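Local coordinates for protein rhodopsin (Todarodes pacificus, PDB 2Z73) that absorbs light through bound retinal in the photoreceptor membrane and signals through G proteins to activate phospholipase C in vision, at residues 195-198 with 199-203; 112-115 with 116-120. All blocks are in the same frame, centred on the assembly; numbering follows the deposited sequence.

Contact 1 (195-198 with 199-203); sequences STTR and SNILC
The hydroxyl of S199 turns back along the helix and donates from OG to T196 O at 2.6 Å. With chi1 at 52° the OG sits between its own backbone N and carbonyl carbon. The hydroxyl meets the carbonyl at an angle, 27° out of its plane, while N200 N reaches the same T196 O at 3.2 Å nearly in line with C=O. That oxygen is thus gripped twice, and S199 OG is also bonded to W174 NE1. Packing is equally tight where L202 CG lies 3.0 Å from R198 O. R198 and L202 run side by side, CG to CD1 at 4.0 Å; the arginine's aliphatic part suits a leucine neighbour, and its NH2 goes on to Q285 O. T197 and I201, both buried, touch more loosely through methyls, CG2 to CD1 at 4.2 Å. By contrast, the open side belongs to S195 and T196, small polar residues suited to an exposed end, whose side chains stand clear of 199-203. This is the extracellular end of helix 195-224, where its first turns pass into transmembrane helix 5, and the serine hydroxyl bonded to the carbonyl three residues back is a common arrangement in helices.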
loop_
_atom_site.group_PDB
_atom_site.type_symbol
_atom_site.label_atom_id
_atom_site.label_comp_id
_atom_site.label_asym_id
_atom_site.label_seq_id
_atom_site.Cartn_x
_atom_site.Cartn_y
_atom_site.Cartn_z
ATOM N N SER A 195 18.252 24.148 1.142
ATOM C CA SER A 195 18.025 23.797 -0.251
ATOM C C SER A 195 18.002 22.288 -0.438
ATOM O O SER A 195 17.049 21.735 -0.981
ATOM C CB SER A 195 19.117 24.411 -1.129
ATOM O OG SER A 195 19.005 23.943 -2.462
ATOM N N THR A 196 19.058 21.631 0.021
ATOM C CA THR A 196 19.177 20.187 -0.102
ATOM C C THR A 196 17.951 19.445 0.421
ATOM O O THR A 196 17.288 18.733 -0.323
ATOM C CB THR A 196 20.415 19.668 0.665
ATOM O OG1 THR A 196 21.577 20.383 0.232
ATOM C CG2 THR A 196 20.613 18.169 0.406
ATOM N N THR A 197 17.662 19.620 1.706
ATOM C CA THR A 197 16.530 18.949 2.332
ATOM C C THR A 197 15.207 19.209 1.628
ATOM O O THR A 197 14.418 18.282 1.403
ATOM C CB THR A 197 16.362 19.367 3.801
ATOM O OG1 THR A 197 17.599 19.178 4.510
ATOM C CG2 THR A 197 15.268 18.528 4.453
ATOM N N ARG A 198 14.963 20.466 1.273
ATOM C CA ARG A 198 13.711 20.840 0.621
ATOM C C ARG A 198 13.522 20.232 -0.753
ATOM O O ARG A 198 12.401 19.886 -1.128
ATOM C CB ARG A 198 13.598 22.366 0.537
ATOM C CG ARG A 198 12.319 22.864 -0.114
ATOM C CD ARG A 198 12.104 24.346 0.147
ATOM N NE ARG A 198 11.612 24.594 1.500
ATOM C CZ ARG A 198 11.358 25.803 1.993
ATOM N NH1 ARG A 198 11.555 26.875 1.242
ATOM N NH2 ARG A 198 10.896 25.939 3.231
ATOM N N SER A 199 14.604 20.097 -1.513
ATOM C CA SER A 199 14.513 19.507 -2.850
ATOM C C SER A 199 14.172 18.026 -2.738
ATOM O O SER A 199 13.364 17.500 -3.513
ATOM C CB SER A 199 15.832 19.684 -3.619
ATOM O OG SER A 199 16.946 19.224 -2.877
ATOM N N ASN A 200 14.782 17.354 -1.769
ATOM C CA ASN A 200 14.516 15.940 -1.565
ATOM C C ASN A 200 13.066 15.749 -1.135
ATOM O O ASN A 200 12.412 14.797 -1.554
ATOM C CB ASN A 200 15.460 15.357 -0.520
ATOM C CG ASN A 200 15.315 13.856 -0.388
ATOM O OD1 ASN A 200 14.862 13.352 0.638
ATOM N ND2 ASN A 200 15.701 13.133 -1.436
ATOM N N ILE A 201 12.558 16.649 -0.300
ATOM C CA ILE A 201 11.161 16.550 0.121
ATOM C C ILE A 201 10.278 16.734 -1.106
ATOM O O ILE A 201 9.391 15.926 -1.373
ATOM C CB ILE A 201 10.779 17.637 1.144
ATOM C CG1 ILE A 201 11.462 17.360 2.479
ATOM C CG2 ILE A 201 9.272 17.683 1.303
ATOM C CD1 ILE A 201 11.146 18.358 3.547
ATOM N N LEU A 202 10.524 17.802 -1.858
ATOM C CA LEU A 202 9.728 18.068 -3.051
ATOM C C LEU A 202 9.768 16.876 -4.003
ATOM O O LEU A 202 8.776 16.558 -4.666
ATOM C CB LEU A 202 10.237 19.329 -3.753
ATOM C CG LEU A 202 10.077 20.599 -2.912
ATOM C CD1 LEU A 202 10.737 21.759 -3.618
ATOM C CD2 LEU A 202 8.599 20.878 -2.666
ATOM N N CYS A 203 10.919 16.216 -4.062
ATOM C CA CYS A 203 11.075 15.050 -4.918
ATOM C C CYS A 203 10.247 13.878 -4.391
ATOM O O CYS A 203 9.604 13.159 -5.168
ATOM C CB CYS A 203 12.544 14.642 -4.992
ATOM S SG CYS A 203 13.504 15.551 -6.202
#

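Contact 2 (112-115 with 116-120); sequences GFIG and GIFGF. With RET (retinal), chain D.
I114 and F118 lie side by side and supply the closest apolar side-chain contact, I114 CG2 to F118 CD1 at 3.7 Å. The branched isoleucine sets two methyls along the CD1–CE1 side of the ring, since its CD1 also meets F118 CE1 at 4.0 Å. F113 and I117 make a looser pair, crossing obliquely; I117 extends its longer branch anti to the backbone N (chi1 -168°), so that its CD1 meets CZ, the outermost atom of the F113 ring, at 4.2 Å. The polar interactions are main-chain: G116 N to G112 O, I117 N to F113 O and F118 N to I114 O are regular helical bonds, G119 N to G115 O a weak one. Ligand contacts occupy the other face, where G112, G115, G116 and G119 let retinal lie against bare backbone. G112 O is 3.5 Å from retinal C11, and G116 CA is 3.5 Å from the methyl C19. F120 adds an aromatic wall, its CE2 3.5 Å from retinal C7. Among neighbouring helices, F113 and I117 pack on V164 of helix 149-167, which F120 also touches at A167, while I114 meets V86 and F118 meets S79 and T82 of helix 70-87.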
loop_
_atom_site.group_PDB
_atom_site.type_symbol
_atom_site.label_atom_id
_atom_site.label_comp_id
_atom_site.label_asym_id
_atom_site.label_seq_id
_atom_site.Cartn_x
_atom_site.Cartn_y
_atom_site.Cartn_z
ATOM N N GLY A 112 13.924 4.478 8.802
ATOM C CA GLY A 112 13.285 5.487 7.974
ATOM C C GLY A 112 13.321 5.187 6.488
ATOM O O GLY A 112 12.337 5.407 5.790
ATOM N N PHE A 113 14.463 4.692 6.017
ATOM C CA PHE A 113 14.668 4.351 4.612
ATOM C C PHE A 113 13.752 3.202 4.151
ATOM O O PHE A 113 13.238 3.210 3.026
ATOM C CB PHE A 113 16.133 3.976 4.408
ATOM C CG PHE A 113 16.465 3.516 3.017
ATOM C CD1 PHE A 113 16.109 4.268 1.910
ATOM C CD2 PHE A 113 17.188 2.340 2.822
ATOM C CE1 PHE A 113 16.460 3.870 0.627
ATOM C CE2 PHE A 113 17.547 1.927 1.535
ATOM C CZ PHE A 113 17.180 2.700 0.434
ATOM N N ILE A 114 13.569 2.216 5.025
ATOM C CA ILE A 114 12.726 1.078 4.741
ATOM C C ILE A 114 11.270 1.510 4.741
ATOM O O ILE A 114 10.454 1.031 3.941
ATOM C CB ILE A 114 12.921 -0.022 5.795
ATOM C CG1 ILE A 114 14.267 -0.712 5.572
ATOM C CG2 ILE A 114 11.780 -1.025 5.736
ATOM C CD1 ILE A 114 14.353 -1.478 4.266
ATOM N N GLY A 115 10.942 2.421 5.647
ATOM C CA GLY A 115 9.583 2.911 5.735
ATOM C C GLY A 115 9.222 3.639 4.459
ATOM O O GLY A 115 8.143 3.442 3.891
ATOM N N GLY A 116 10.143 4.471 3.986
ATOM C CA GLY A 116 9.873 5.224 2.781
ATOM C C GLY A 116 9.891 4.394 1.522
ATOM O O GLY A 116 9.019 4.529 0.659
ATOM N N ILE A 117 10.894 3.530 1.425
ATOM C CA ILE A 117 11.079 2.672 0.267
ATOM C C ILE A 117 9.866 1.807 -0.013
ATOM O O ILE A 117 9.501 1.622 -1.164
ATOM C CB ILE A 117 12.335 1.778 0.449
ATOM C CG1 ILE A 117 12.697 1.091 -0.867
ATOM C CG2 ILE A 117 12.081 0.736 1.499
ATOM C CD1 ILE A 117 14.000 0.311 -0.800
ATOM N N PHE A 118 9.230 1.284 1.032
ATOM C CA PHE A 118 8.053 0.438 0.826
ATOM C C PHE A 118 6.744 1.198 0.815
ATOM O O PHE A 118 5.717 0.669 0.410
ATOM C CB PHE A 118 8.015 -0.696 1.854
ATOM C CG PHE A 118 9.071 -1.724 1.620
ATOM C CD1 PHE A 118 10.212 -1.773 2.418
ATOM C CD2 PHE A 118 8.970 -2.583 0.537
ATOM C CE1 PHE A 118 11.240 -2.660 2.135
ATOM C CE2 PHE A 118 9.994 -3.479 0.237
ATOM C CZ PHE A 118 11.139 -3.515 1.043
ATOM N N GLY A 119 6.787 2.442 1.273
ATOM C CA GLY A 119 5.599 3.271 1.245
ATOM C C GLY A 119 5.477 3.709 -0.203
ATOM O O GLY A 119 4.385 3.743 -0.770
ATOM N N PHE A 120 6.616 4.030 -0.814
ATOM C CA PHE A 120 6.619 4.444 -2.213
ATOM C C PHE A 120 6.289 3.241 -3.086
ATOM O O PHE A 120 5.690 3.378 -4.147
ATOM C CB PHE A 120 7.996 4.999 -2.625
ATOM C CG PHE A 120 8.353 6.317 -1.990
ATOM C CD1 PHE A 120 9.671 6.589 -1.646
ATOM C CD2 PHE A 120 7.381 7.286 -1.753
ATOM C CE1 PHE A 120 10.035 7.815 -1.065
ATOM C CE2 PHE A 120 7.722 8.517 -1.174
ATOM C CZ PHE A 120 9.063 8.782 -0.828
HETATM C C1 RET D . 5.031 11.211 1.686
HETATM C C2 RET D . 3.577 11.426 1.179
HETATM C C3 RET D . 2.634 10.250 1.368
HETATM C C4 RET D . 3.213 8.931 0.829
HETATM C C5 RET D . 4.653 8.684 1.283
HETATM C C6 RET D . 5.491 9.696 1.678
HETATM C C7 RET D . 6.918 9.438 2.143
HETATM C C8 RET D . 7.264 8.832 3.361
HETATM C C9 RET D . 8.560 8.443 3.935
HETATM C C10 RET D . 8.447 7.858 5.134
HETATM C C11 RET D . 9.439 7.273 6.009
HETATM C C12 RET D . 9.244 6.691 7.232
HETATM C C13 RET D . 8.063 6.541 8.168
HETATM C C14 RET D . 8.188 5.802 9.311
HETATM C C15 RET D . 7.098 5.623 10.278
HETATM C C16 RET D . 5.984 12.064 0.848
HETATM C C17 RET D . 5.068 11.825 3.123
HETATM C C18 RET D . 4.963 7.211 1.227
HETATM C C19 RET D . 9.847 8.671 3.167
HETATM C C20 RET D . 6.757 7.258 7.761
#

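Contact 2 lies in transmembrane helix 3, before contact 1 in the sequence, and contact 1 stands at the extracellular start of the helix that continues as transmembrane helix 5. Their centres are about 16 Å apart and their nearest atoms about 6 Å, so they do not touch. Retinal relates them: contact 2 contributes five residues of its pocket and touches the polyene directly, whereas contact 1 stands further out, with the side chain of I201 about 7 Å from the ligand. Contact 2 is also nearer the centre of the chain, about 11 Å centre to centre, against about 24 Å for contact 1, and it is buried where contact 1 is only partly so.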